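Local atomic coordinates of sperm-specific class P protein 34 (Caenorhabditis elegans, PDB entry 1M1S), a protein that is of unknown function but belongs to the major sperm protein family, whose founding members assemble into the filaments that drive nematode sperm crawling. Residues I11-P16 with G107-K112; H29-E34 with S66-N71; K42-N47 with V83-E88; D36-F41 with F59-G64; Y20-G25 with G75-D80. All coordinates share one frame; numbering follows the deposited sequence.

Interaction 1 of 5, residues I11-P16 with G107-K112; sequences INVDPP and GEIIVK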
# COMPACT_ATOMS: atom_id res chain seq x y z
N ILE A 11 1.60 0.18 10.95
CA ILE A 11 0.86 -0.46 9.86
C ILE A 11 1.61 -1.71 9.41
O ILE A 11 2.84 -1.75 9.40
CB ILE A 11 0.58 0.46 8.65
CG1 ILE A 11 1.68 0.37 7.60
CG2 ILE A 11 0.34 1.88 9.09
CD1 ILE A 11 1.27 0.97 6.28
N ASN A 12 0.84 -2.76 9.14
CA ASN A 12 1.36 -4.04 8.68
C ASN A 12 0.57 -4.45 7.44
O ASN A 12 -0.62 -4.14 7.31
CB ASN A 12 1.23 -5.11 9.77
CG ASN A 12 2.22 -4.91 10.90
OD1 ASN A 12 3.43 -4.75 10.68
ND2 ASN A 12 1.71 -4.95 12.13
N VAL A 13 1.26 -5.09 6.49
CA VAL A 13 0.62 -5.53 5.26
C VAL A 13 0.63 -7.04 5.21
O VAL A 13 1.67 -7.69 5.39
CB VAL A 13 1.30 -4.93 4.00
CG1 VAL A 13 0.37 -5.01 2.80
CG2 VAL A 13 1.68 -3.50 4.24
N ASP A 14 -0.54 -7.61 4.92
CA ASP A 14 -0.71 -9.03 4.85
C ASP A 14 -1.12 -9.48 3.47
O ASP A 14 -2.19 -9.14 2.99
CB ASP A 14 -1.73 -9.40 5.92
CG ASP A 14 -1.23 -9.00 7.30
OD1 ASP A 14 -0.00 -8.83 7.45
OD2 ASP A 14 -2.06 -8.85 8.22
N PRO A 15 -0.25 -10.23 2.76
CA PRO A 15 1.09 -10.70 3.11
C PRO A 15 2.05 -9.54 2.90
O PRO A 15 1.67 -8.49 2.41
CB PRO A 15 1.30 -11.81 2.08
CG PRO A 15 -0.07 -12.32 1.85
CD PRO A 15 -0.81 -11.03 1.68
N PRO A 16 3.32 -9.71 3.33
CA PRO A 16 4.30 -8.63 3.15
C PRO A 16 5.01 -8.73 1.82
O PRO A 16 6.02 -8.06 1.59
CB PRO A 16 5.27 -8.88 4.31
CG PRO A 16 5.23 -10.35 4.47
CD PRO A 16 3.76 -10.63 4.38
N GLY A 107 6.19 7.10 7.99
CA GLY A 107 6.78 5.78 7.86
C GLY A 107 6.41 5.09 6.57
O GLY A 107 5.44 5.45 5.91
N GLU A 108 7.19 4.07 6.20
CA GLU A 108 6.93 3.34 4.97
C GLU A 108 7.27 1.87 5.07
O GLU A 108 8.26 1.48 5.70
CB GLU A 108 7.67 3.96 3.76
CG GLU A 108 9.08 4.46 4.03
CD GLU A 108 9.87 4.88 2.77
OE1 GLU A 108 10.65 4.03 2.28
OE2 GLU A 108 9.75 6.05 2.31
N ILE A 109 6.41 1.05 4.47
CA ILE A 109 6.57 -0.39 4.40
C ILE A 109 6.79 -0.70 2.91
O ILE A 109 6.22 -0.03 2.04
CB ILE A 109 5.30 -1.10 4.95
CG1 ILE A 109 5.44 -1.38 6.45
CG2 ILE A 109 5.09 -2.41 4.25
CD1 ILE A 109 5.48 -0.18 7.35
N ILE A 110 7.65 -1.68 2.62
CA ILE A 110 7.98 -2.06 1.24
C ILE A 110 7.40 -3.42 0.89
O ILE A 110 7.90 -4.44 1.36
CB ILE A 110 9.55 -2.11 1.00
CG1 ILE A 110 10.12 -0.70 0.92
CG2 ILE A 110 9.91 -2.87 -0.29
CD1 ILE A 110 11.64 -0.65 0.76
N VAL A 111 6.37 -3.46 0.06
CA VAL A 111 5.84 -4.76 -0.33
C VAL A 111 6.59 -5.21 -1.60
O VAL A 111 6.64 -4.49 -2.60
CB VAL A 111 4.35 -4.68 -0.61
CG1 VAL A 111 3.76 -6.08 -0.78
CG2 VAL A 111 3.66 -3.89 0.50
N LYS A 112 7.23 -6.37 -1.51
CA LYS A 112 7.98 -6.92 -2.63
C LYS A 112 6.98 -7.50 -3.60
O LYS A 112 5.92 -7.96 -3.20
CB LYS A 112 8.89 -8.04 -2.16
CG LYS A 112 9.73 -7.74 -0.94
CD LYS A 112 10.72 -8.89 -0.72
CE LYS A 112 11.93 -8.45 0.09
NZ LYS A 112 13.12 -9.34 -0.06
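Ile109 sets CG1 opposite its carbonyl carbon (chi1 -91°), which carries CD1 across to Ile11, while Val13, with CG1 trans to its own N (chi1 -161°), holds CG2 out to the other branch of the same isoleucine. These side chains pack largely inside the immunoglobulin-like beta sandwich of the major sperm protein fold. Strands 11-14 and 107-112 run nearly parallel, 12° apart, but with 8.2 Å between their axes no hydrogen bond joins them here. Each has its own backbone partner, strand 25-33 for the first and strand 79-89 for the second, and apolar side chains make the bridge between them. Ile109 slides antiparallel past Ile11, CD1 lying 3.8 Å from Ile11 CG1, and its CG2 sits 3.6 Å from Val13 CG2. Val13 and Val111 cross at about a right angle and meet more loosely, CG1 to CG2 4.2 Å. Ile84 of strand 79-89 also packs against Val13, and Tyr86 of that strand against Ile11. A cis peptide bond precedes Pro15, and just after it the two segments draw closer, the CA atoms of Pro16 and Val111 being 5.4 Å apart. There the carbonyl O of Pro16 rests 3.8 Å from Val111 CG1.

Interaction 2 of 5, residues H29-E34 with S66-N71; sequences HNITSE and SKLDIN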
# COMPACT_ATOMS: atom_id res chain seq x y z
N HIS A 29 -4.30 -7.64 -0.30
CA HIS A 29 -3.54 -7.38 0.91
C HIS A 29 -4.34 -6.65 1.97
O HIS A 29 -5.22 -5.85 1.66
CB HIS A 29 -2.23 -6.65 0.60
CG HIS A 29 -1.36 -7.36 -0.39
ND1 HIS A 29 -0.18 -7.99 -0.05
CD2 HIS A 29 -1.51 -7.56 -1.73
CE1 HIS A 29 0.34 -8.55 -1.12
NE2 HIS A 29 -0.45 -8.30 -2.15
N ASN A 30 -4.05 -6.93 3.22
CA ASN A 30 -4.73 -6.33 4.34
C ASN A 30 -3.81 -5.30 4.99
O ASN A 30 -2.75 -5.67 5.48
CB ASN A 30 -5.08 -7.44 5.34
CG ASN A 30 -5.93 -6.96 6.52
OD1 ASN A 30 -6.24 -5.77 6.63
ND2 ASN A 30 -6.29 -7.90 7.41
N ILE A 31 -4.15 -4.02 4.95
CA ILE A 31 -3.31 -3.03 5.62
C ILE A 31 -4.00 -2.79 6.96
O ILE A 31 -5.13 -2.31 6.99
CB ILE A 31 -3.22 -1.71 4.81
CG1 ILE A 31 -2.64 -1.99 3.44
CG2 ILE A 31 -2.33 -0.70 5.54
CD1 ILE A 31 -2.60 -0.80 2.53
N THR A 32 -3.38 -3.22 8.05
CA THR A 32 -3.98 -3.05 9.37
C THR A 32 -3.30 -2.02 10.24
O THR A 32 -2.07 -1.92 10.25
CB THR A 32 -4.12 -4.38 10.13
OG1 THR A 32 -2.93 -5.16 9.97
CG2 THR A 32 -5.27 -5.14 9.58
N SER A 33 -4.11 -1.23 10.93
CA SER A 33 -3.62 -0.17 11.79
C SER A 33 -3.28 -0.61 13.22
O SER A 33 -3.82 -1.58 13.73
CB SER A 33 -4.64 0.96 11.84
OG SER A 33 -4.16 2.06 12.60
N GLU A 34 -2.38 0.12 13.86
CA GLU A 34 -2.01 -0.18 15.23
C GLU A 34 -2.06 1.08 16.07
O GLU A 34 -1.80 1.03 17.27
CB GLU A 34 -0.62 -0.78 15.31
CG GLU A 34 -0.48 -2.20 14.82
CD GLU A 34 -1.13 -3.22 15.73
OE1 GLU A 34 -1.70 -2.86 16.79
OE2 GLU A 34 -1.07 -4.42 15.40
N SER A 66 -7.83 -2.02 6.04
CA SER A 66 -8.16 -1.46 4.70
C SER A 66 -7.50 -2.34 3.65
O SER A 66 -6.33 -2.71 3.86
CB SER A 66 -7.62 -0.04 4.53
OG SER A 66 -8.21 0.85 5.46
N LYS A 67 -8.19 -2.66 2.55
CA LYS A 67 -7.55 -3.53 1.54
C LYS A 67 -6.80 -2.93 0.40
O LYS A 67 -7.12 -1.85 -0.07
CB LYS A 67 -8.48 -4.63 1.06
CG LYS A 67 -9.60 -4.21 0.18
CD LYS A 67 -9.81 -5.24 -0.89
CE LYS A 67 -11.07 -4.97 -1.68
NZ LYS A 67 -11.12 -5.92 -2.82
N LEU A 68 -5.82 -3.69 -0.05
CA LEU A 68 -5.02 -3.24 -1.15
C LEU A 68 -5.11 -4.26 -2.27
O LEU A 68 -4.94 -5.45 -2.03
CB LEU A 68 -3.53 -3.09 -0.71
CG LEU A 68 -2.51 -2.48 -1.66
CD1 LEU A 68 -2.94 -1.08 -2.10
CD2 LEU A 68 -1.14 -2.44 -0.98
N ASP A 69 -5.41 -3.76 -3.48
CA ASP A 69 -5.53 -4.58 -4.67
C ASP A 69 -4.38 -4.36 -5.66
O ASP A 69 -4.32 -3.29 -6.27
CB ASP A 69 -6.88 -4.37 -5.34
CG ASP A 69 -8.03 -4.84 -4.52
OD1 ASP A 69 -7.70 -5.50 -3.50
OD2 ASP A 69 -9.20 -4.59 -4.87
N ILE A 70 -3.45 -5.32 -5.76
CA ILE A 70 -2.30 -5.30 -6.70
C ILE A 70 -2.69 -6.29 -7.81
O ILE A 70 -3.12 -7.39 -7.48
CB ILE A 70 -1.00 -5.76 -5.96
CG1 ILE A 70 -0.89 -5.03 -4.67
CG2 ILE A 70 0.18 -5.64 -6.83
CD1 ILE A 70 0.23 -5.48 -3.74
N ASN A 71 -2.54 -5.95 -9.09
CA ASN A 71 -2.93 -6.89 -10.13
C ASN A 71 -1.81 -7.08 -11.14
O ASN A 71 -1.41 -6.14 -11.83
CB ASN A 71 -4.23 -6.45 -10.80
CG ASN A 71 -4.77 -7.48 -11.78
OD1 ASN A 71 -4.72 -8.68 -11.51
ND2 ASN A 71 -5.22 -7.02 -12.95
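His29 meets Leu68 as a hydrogen-bonded antiparallel pair: His29 N gives to Leu68 O at 2.9 Å, and Leu68 N returns a bond to His29 O at 2.8 Å. With CG opposite the carbonyl carbon (chi1 -56°), the histidine ring reaches along the second strand to Ile70, whose CD1 comes obliquely to within 3.3 Å of NE2. ND1 bonds Pro15 O and NE2 bonds Ser27 OG, so both ring nitrogens are engaged. Asn30 faces the other way and forms a non-hydrogen-bonded pair with Lys67, whose CA lies 3.3 Å from His29 O in a CH...O contact. The amine of Lys67 swings away to a salt bridge with its own strand-mate Asp69, NZ to OD2 3.1 Å on the syn lone pair. Ile31 returns to the buried side and pairs with Ser66, its N bonding Ser66 O at 2.8 Å and Ser66 N returning a bond to Ile31 O. Its CD1 packs 4.1 Å from Leu68 CB, in a layer that also takes in Ile84 from the facing part of the immunoglobulin-like sandwich, while Ser66 OG turns to Phe59 O. Since Pro15 O can only accept, ND1 is most likely the protonated nitrogen. If the imidazole is neutral, NE2 is then likely to accept from Ser27, a pattern that would hold this buried ring in one orientation.

Interaction 3 of 5, residues K42-N47 with V83-E88; sequences KVKSSN and VIQYAE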
# COMPACT_ATOMS: atom_id res chain seq x y z
N LYS A 42 -0.35 6.30 1.31
CA LYS A 42 0.03 6.62 -0.06
C LYS A 42 0.75 5.41 -0.62
O LYS A 42 1.67 4.91 0.02
CB LYS A 42 0.98 7.80 -0.07
CG LYS A 42 1.53 8.12 -1.44
CD LYS A 42 2.38 9.34 -1.41
CE LYS A 42 2.93 9.62 -2.78
NZ LYS A 42 3.74 10.87 -2.84
N VAL A 43 0.40 4.98 -1.83
CA VAL A 43 1.03 3.82 -2.46
C VAL A 43 1.90 4.16 -3.70
O VAL A 43 1.38 4.54 -4.75
CB VAL A 43 -0.05 2.75 -2.81
CG1 VAL A 43 0.58 1.47 -3.30
CG2 VAL A 43 -0.88 2.48 -1.60
N LYS A 44 3.22 4.02 -3.54
CA LYS A 44 4.21 4.30 -4.58
C LYS A 44 4.54 2.98 -5.24
O LYS A 44 4.96 2.04 -4.58
CB LYS A 44 5.45 4.94 -3.97
CG LYS A 44 5.10 6.18 -3.16
CD LYS A 44 6.22 6.60 -2.26
CE LYS A 44 7.12 7.64 -2.92
NZ LYS A 44 7.78 8.48 -1.89
N SER A 45 4.35 2.94 -6.54
CA SER A 45 4.57 1.73 -7.29
C SER A 45 5.76 1.87 -8.21
O SER A 45 5.89 2.87 -8.90
CB SER A 45 3.31 1.43 -8.10
OG SER A 45 3.40 0.22 -8.81
N SER A 46 6.59 0.83 -8.27
CA SER A 46 7.80 0.82 -9.09
C SER A 46 7.49 0.50 -10.54
O SER A 46 8.07 1.07 -11.46
CB SER A 46 8.77 -0.25 -8.58
OG SER A 46 8.34 -1.53 -8.99
N ASN A 47 6.52 -0.38 -10.73
CA ASN A 47 6.18 -0.78 -12.07
C ASN A 47 4.72 -0.61 -12.40
O ASN A 47 3.92 -1.55 -12.28
CB ASN A 47 6.60 -2.22 -12.28
CG ASN A 47 6.42 -2.68 -13.71
OD1 ASN A 47 5.99 -1.93 -14.58
ND2 ASN A 47 6.70 -3.93 -13.94
N VAL A 83 5.77 0.93 -2.19
CA VAL A 83 6.12 1.54 -0.92
C VAL A 83 4.89 2.23 -0.37
O VAL A 83 4.38 3.16 -0.98
CB VAL A 83 7.28 2.57 -1.04
CG1 VAL A 83 7.68 3.07 0.33
CG2 VAL A 83 8.48 1.92 -1.67
N ILE A 84 4.42 1.77 0.78
CA ILE A 84 3.25 2.38 1.39
C ILE A 84 3.73 3.35 2.44
O ILE A 84 4.48 2.97 3.34
CB ILE A 84 2.31 1.34 2.05
CG1 ILE A 84 1.91 0.30 1.03
CG2 ILE A 84 1.03 2.02 2.55
CD1 ILE A 84 1.43 -0.92 1.68
N GLN A 85 3.39 4.62 2.25
CA GLN A 85 3.75 5.67 3.22
C GLN A 85 2.48 5.93 4.02
O GLN A 85 1.39 5.75 3.48
CB GLN A 85 4.16 6.96 2.52
CG GLN A 85 5.39 6.86 1.62
CD GLN A 85 5.96 8.22 1.25
OE1 GLN A 85 5.22 9.20 1.12
NE2 GLN A 85 7.29 8.30 1.12
N TYR A 86 2.62 6.28 5.29
CA TYR A 86 1.44 6.59 6.12
C TYR A 86 1.61 7.85 6.92
O TYR A 86 2.69 8.42 6.98
CB TYR A 86 1.03 5.43 7.05
CG TYR A 86 2.12 4.93 7.96
CD1 TYR A 86 2.34 5.49 9.23
CD2 TYR A 86 2.95 3.90 7.53
CE1 TYR A 86 3.39 5.03 10.05
CE2 TYR A 86 3.97 3.42 8.33
CZ TYR A 86 4.19 3.99 9.57
OH TYR A 86 5.27 3.54 10.28
N ALA A 87 0.53 8.28 7.56
CA ALA A 87 0.59 9.49 8.35
C ALA A 87 -0.60 9.44 9.27
O ALA A 87 -1.60 8.86 8.90
CB ALA A 87 0.47 10.69 7.44
N GLU A 88 -0.50 10.06 10.44
CA GLU A 88 -1.62 10.10 11.38
C GLU A 88 -2.52 11.24 10.99
O GLU A 88 -2.03 12.29 10.57
CB GLU A 88 -1.11 10.32 12.78
CG GLU A 88 -0.55 9.08 13.35
CD GLU A 88 0.53 9.38 14.36
OE1 GLU A 88 0.46 10.45 15.00
OE2 GLU A 88 1.47 8.55 14.48
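Lys42 and Lys44 join Gln85 and Val83 in an antiparallel pairing of neighbouring strands, 38-45 with 79-89, whose short segments run 156° apart. Lys42 N reaches Gln85 O at 2.8 Å, and Gln85 N answers to Lys42 O at the same length. Two residues on, Lys44 N bonds Val83 O along an almost straight N-H line (174°), and Val83 N closes the second ring of bonds on Lys44 O. Between them sits the non-hydrogen-bonded pair Val43 and Ile84, with Ile84 CA 3.3 Å from Lys42 O in a CH...O contact. Val43 and Ile84 look into the core of the immunoglobulin-like sandwich, where CG2 of the valine and CG1 of the isoleucine just touch, and Leu68 of the opposing strand 65-72 closes over both. The lysines and Gln85 lie on the reverse face. Lys42 is fully extended and runs alongside Gln85, pointing the same way, CB to CB 4.2 Å. Lys44 instead is bent at chi3 (93°) and crosses the glutamine at a slant, bringing its CD 4.0 Å from Gln85 CG. An alanine in place of Gln85 would take away the chain that both lysines lie against, and both are likely to be freer to swing for want of its flank. Phe100 of helix 98-101 packs against Lys42 and Gln85, and Glu108 of strand 107-115 touches Gln85 from the neighbouring strand.

Interaction 4 of 5, residues D36-F41 with F59-G64; sequences DSRLAF and FVDAKG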
# COMPACT_ATOMS: atom_id res chain seq x y z
N ASP A 36 -4.03 4.52 17.65
CA ASP A 36 -5.36 4.80 18.17
C ASP A 36 -5.88 6.02 17.41
O ASP A 36 -6.99 6.51 17.66
CB ASP A 36 -5.31 5.04 19.67
CG ASP A 36 -4.89 3.81 20.44
OD1 ASP A 36 -5.50 2.73 20.25
OD2 ASP A 36 -3.94 3.96 21.24
N SER A 37 -5.07 6.47 16.47
CA SER A 37 -5.39 7.60 15.62
C SER A 37 -5.64 7.06 14.24
O SER A 37 -5.25 5.94 13.93
CB SER A 37 -4.22 8.57 15.57
OG SER A 37 -4.35 9.41 14.45
N ARG A 38 -6.28 7.86 13.40
CA ARG A 38 -6.57 7.45 12.04
C ARG A 38 -5.33 7.68 11.18
O ARG A 38 -4.49 8.54 11.48
CB ARG A 38 -7.77 8.23 11.51
CG ARG A 38 -8.49 7.58 10.32
CD ARG A 38 -10.01 7.88 10.39
NE ARG A 38 -10.61 8.40 9.16
CZ ARG A 38 -10.53 9.67 8.74
NH1 ARG A 38 -9.86 10.57 9.45
NH2 ARG A 38 -11.14 10.02 7.63
N LEU A 39 -5.21 6.87 10.13
CA LEU A 39 -4.09 6.94 9.21
C LEU A 39 -4.51 7.16 7.75
O LEU A 39 -5.62 6.82 7.32
CB LEU A 39 -3.23 5.66 9.29
CG LEU A 39 -2.63 5.21 10.62
CD1 LEU A 39 -2.08 3.81 10.44
CD2 LEU A 39 -1.55 6.17 11.09
N ALA A 40 -3.59 7.77 7.00
CA ALA A 40 -3.77 8.04 5.59
C ALA A 40 -2.64 7.28 4.95
O ALA A 40 -1.56 7.23 5.51
CB ALA A 40 -3.64 9.53 5.32
N PHE A 41 -2.87 6.62 3.84
CA PHE A 41 -1.77 5.92 3.22
C PHE A 41 -1.61 6.30 1.75
O PHE A 41 -2.60 6.59 1.07
CB PHE A 41 -1.84 4.40 3.46
CG PHE A 41 -2.95 3.69 2.73
CD1 PHE A 41 -2.76 3.22 1.43
CD2 PHE A 41 -4.16 3.42 3.35
CE1 PHE A 41 -3.75 2.48 0.76
CE2 PHE A 41 -5.17 2.68 2.70
CZ PHE A 41 -4.96 2.21 1.39
N PHE A 59 -7.70 5.76 3.70
CA PHE A 59 -7.68 5.80 5.15
C PHE A 59 -7.74 4.44 5.75
O PHE A 59 -8.08 3.48 5.07
CB PHE A 59 -8.84 6.61 5.67
CG PHE A 59 -8.70 8.05 5.39
CD1 PHE A 59 -9.61 8.70 4.59
CD2 PHE A 59 -7.65 8.77 5.93
CE1 PHE A 59 -9.47 10.03 4.29
CE2 PHE A 59 -7.49 10.12 5.64
CZ PHE A 59 -8.42 10.75 4.83
N VAL A 60 -7.24 4.33 6.98
CA VAL A 60 -7.32 3.08 7.74
C VAL A 60 -7.71 3.55 9.11
O VAL A 60 -6.90 4.12 9.85
CB VAL A 60 -6.00 2.28 7.87
CG1 VAL A 60 -6.30 0.92 8.53
CG2 VAL A 60 -5.33 2.07 6.52
N ASP A 61 -8.97 3.34 9.45
CA ASP A 61 -9.47 3.74 10.75
C ASP A 61 -8.49 3.30 11.84
O ASP A 61 -7.56 2.54 11.58
CB ASP A 61 -10.86 3.16 10.99
CG ASP A 61 -11.92 3.81 10.13
OD1 ASP A 61 -11.74 4.98 9.72
OD2 ASP A 61 -12.95 3.16 9.86
N ALA A 62 -8.67 3.84 13.04
CA ALA A 62 -7.80 3.53 14.17
C ALA A 62 -7.97 2.06 14.56
O ALA A 62 -9.10 1.59 14.72
CB ALA A 62 -8.13 4.43 15.32
N LYS A 63 -6.83 1.34 14.69
CA LYS A 63 -6.76 -0.10 15.03
C LYS A 63 -7.67 -0.91 14.10
O LYS A 63 -8.25 -1.93 14.48
CB LYS A 63 -7.12 -0.35 16.51
CG LYS A 63 -6.39 0.56 17.55
CD LYS A 63 -4.97 0.09 17.92
CE LYS A 63 -4.97 -1.10 18.88
NZ LYS A 63 -5.50 -0.71 20.19
N GLY A 64 -7.74 -0.45 12.85
CA GLY A 64 -8.59 -1.07 11.83
C GLY A 64 -7.94 -1.88 10.74
O GLY A 64 -6.91 -2.52 10.95
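Arg38 lays its guanidinium flat over one face of the Phe59 ring, CZ 4.1 Å from the ring centroid and the planes 23° apart, a cation-pi stack. Its chain, with CG trans to the backbone N (chi1 -159°), then bends at chi2 and chi3 to get there. There are two charged pairs. Asp61 OD1 stands at the guanidinium edge in a long salt bridge, 3.6 Å from Arg38 NE; farther along, at the turn, Lys63 folds back so that NZ reaches Asp36 OD1 in a salt bridge whose hydrogen bond is weak, 3.4 Å. A lysine in place of Arg38 would lack the flat group, and Phe59 would probably lose its stacked cover and Glu93 O its bond from NH2. Backbone bonds come next: Val60 N to Leu39 O at 3.0 Å and Leu39 N to Val60 O at 3.2 Å, each donor standing well out of the carbonyl plane. They belong to the beta hairpin of strands 38-45 and 51-60 in the immunoglobulin-like sandwich, and a type II turn from Asp61 to Gly64 follows directly. Ser37 O, buried here without a hydrogen-bond partner, is approached by the CA-H of Ala62, CA to O 3.5 Å. Apolar contacts occur on both faces of the hairpin. Ala40 CB packs obliquely on Phe59 CE2, and on the inner side Phe41 crosses Val60 at about a right angle, CD2 to CG2 3.6 Å.

Interaction 5 of 5, residues Y20-G25 with G75-D80; sequences YPATGG and GPPKED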
# COMPACT_ATOMS: atom_id res chain seq x y z
N TYR A 20 3.72 -13.70 -7.87
CA TYR A 20 2.92 -13.95 -9.06
C TYR A 20 3.57 -14.73 -10.20
O TYR A 20 4.76 -15.00 -10.21
CB TYR A 20 2.47 -12.62 -9.66
CG TYR A 20 2.10 -11.62 -8.65
CD1 TYR A 20 3.01 -10.65 -8.28
CD2 TYR A 20 0.85 -11.62 -8.07
CE1 TYR A 20 2.67 -9.68 -7.32
CE2 TYR A 20 0.49 -10.68 -7.12
CZ TYR A 20 1.41 -9.69 -6.75
OH TYR A 20 1.05 -8.71 -5.85
N PRO A 21 2.75 -15.16 -11.17
CA PRO A 21 3.22 -15.90 -12.33
C PRO A 21 3.50 -14.85 -13.36
O PRO A 21 2.62 -14.04 -13.67
CB PRO A 21 2.01 -16.73 -12.72
CG PRO A 21 1.25 -16.80 -11.49
CD PRO A 21 1.33 -15.44 -10.94
N ALA A 22 4.71 -14.85 -13.88
CA ALA A 22 5.11 -13.86 -14.86
C ALA A 22 4.01 -13.43 -15.82
O ALA A 22 3.71 -12.24 -15.91
CB ALA A 22 6.31 -14.31 -15.62
N THR A 23 3.33 -14.39 -16.43
CA THR A 23 2.30 -14.06 -17.41
C THR A 23 1.05 -13.40 -16.89
O THR A 23 0.24 -12.92 -17.68
CB THR A 23 1.84 -15.25 -18.22
OG1 THR A 23 1.25 -16.23 -17.36
CG2 THR A 23 2.99 -15.83 -18.99
N GLY A 24 0.86 -13.41 -15.59
CA GLY A 24 -0.33 -12.78 -15.06
C GLY A 24 -0.66 -13.28 -13.69
O GLY A 24 -0.52 -14.47 -13.42
N GLY A 25 -1.12 -12.38 -12.83
CA GLY A 25 -1.45 -12.77 -11.46
C GLY A 25 -2.32 -11.82 -10.67
O GLY A 25 -2.81 -10.81 -11.19
N GLY A 75 3.85 -9.92 -18.37
CA GLY A 75 5.11 -9.20 -18.50
C GLY A 75 6.30 -10.10 -18.21
O GLY A 75 6.11 -11.30 -18.03
N PRO A 76 7.52 -9.55 -18.12
CA PRO A 76 8.74 -10.32 -17.84
C PRO A 76 8.89 -10.75 -16.40
O PRO A 76 8.41 -10.06 -15.50
CB PRO A 76 9.84 -9.32 -18.15
CG PRO A 76 9.24 -8.02 -17.75
CD PRO A 76 7.85 -8.13 -18.33
N PRO A 77 9.54 -11.89 -16.16
CA PRO A 77 9.75 -12.36 -14.79
C PRO A 77 10.84 -11.54 -14.07
O PRO A 77 12.04 -11.75 -14.30
CB PRO A 77 10.20 -13.82 -14.98
CG PRO A 77 10.82 -13.81 -16.33
CD PRO A 77 9.83 -12.97 -17.11
N LYS A 78 10.42 -10.60 -13.24
CA LYS A 78 11.35 -9.78 -12.46
C LYS A 78 10.72 -9.41 -11.13
O LYS A 78 9.59 -9.76 -10.83
CB LYS A 78 11.76 -8.52 -13.22
CG LYS A 78 10.67 -7.49 -13.38
CD LYS A 78 11.19 -6.28 -14.12
CE LYS A 78 11.52 -5.09 -13.19
NZ LYS A 78 12.66 -5.29 -12.25
N GLU A 79 11.48 -8.69 -10.33
CA GLU A 79 11.01 -8.25 -9.04
C GLU A 79 10.79 -6.74 -9.08
O GLU A 79 11.51 -6.00 -9.78
CB GLU A 79 12.03 -8.67 -7.98
CG GLU A 79 12.16 -10.19 -7.90
CD GLU A 79 13.11 -10.69 -6.82
OE1 GLU A 79 13.63 -9.87 -6.02
OE2 GLU A 79 13.33 -11.92 -6.77
N ASP A 80 9.74 -6.30 -8.38
CA ASP A 80 9.38 -4.88 -8.28
C ASP A 80 8.91 -4.61 -6.86
O ASP A 80 8.82 -5.53 -6.05
CB ASP A 80 8.28 -4.56 -9.27
CG ASP A 80 8.80 -4.43 -10.67
OD1 ASP A 80 9.45 -3.41 -10.95
OD2 ASP A 80 8.58 -5.34 -11.48
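The carbonyl O of Ala22 is gripped by two donors, Gly75 N across the contact at 3.4 Å, a weak bond, and the NE of Arg72 from strand 65-72. Arg72 also gives its NH2 to Pro76 O, so one guanidinium ties together both loops. Gly75 O comes within 3.3 Å of Ala22 O as well; both can only accept, and the approach probably costs something that the arginine's charge may offset. The apolar side of the contact is small: Ala22 CB points at the opposing loop and meets Pro77 CB at 4.0 Å. Behind it the alanine is presented by a type I beta turn from Pro21 to Gly24, closed by Gly24 N to Pro21 O at 2.7 Å. Gly24 takes backbone angles (phi 160°) at which a side chain would jam against the preceding carbonyl. In the other loop Lys78 bends at chi3 (-101°) to bring NZ 2.8 Å from Glu79 O. Asp80, already in strand 79-89, binds Ser46 OG through OD1. Mostly exposed, the whole is a meeting of two connecting loops at one end of an immunoglobulin-like beta sandwich, between strands 11-20 and 25-33 on one side and 65-72 and 79-89 on the other.

All five contacts lie in one immunoglobulin-like domain with strands in the order 11-20, 25-33, 65-72, 51-60, 38-45, 79-89, 107-115. Interactions 2, 3 and 4 each pair neighbouring strands, and interactions 3 and 4 share strand 38-45. Interaction 1 joins the first and last strands and encloses the other four along the chain; its centre is 9 Å from those of interactions 2 and 3, which meet each other through Leu68, Ile31, Val43 and Ile84. Interactions 4 and 5 sit on opposite sides of the chain's centre, 31 Å apart between centres. The segments of interactions 2 and 3 alternate in sequence, so the core is built from parts distant in sequence.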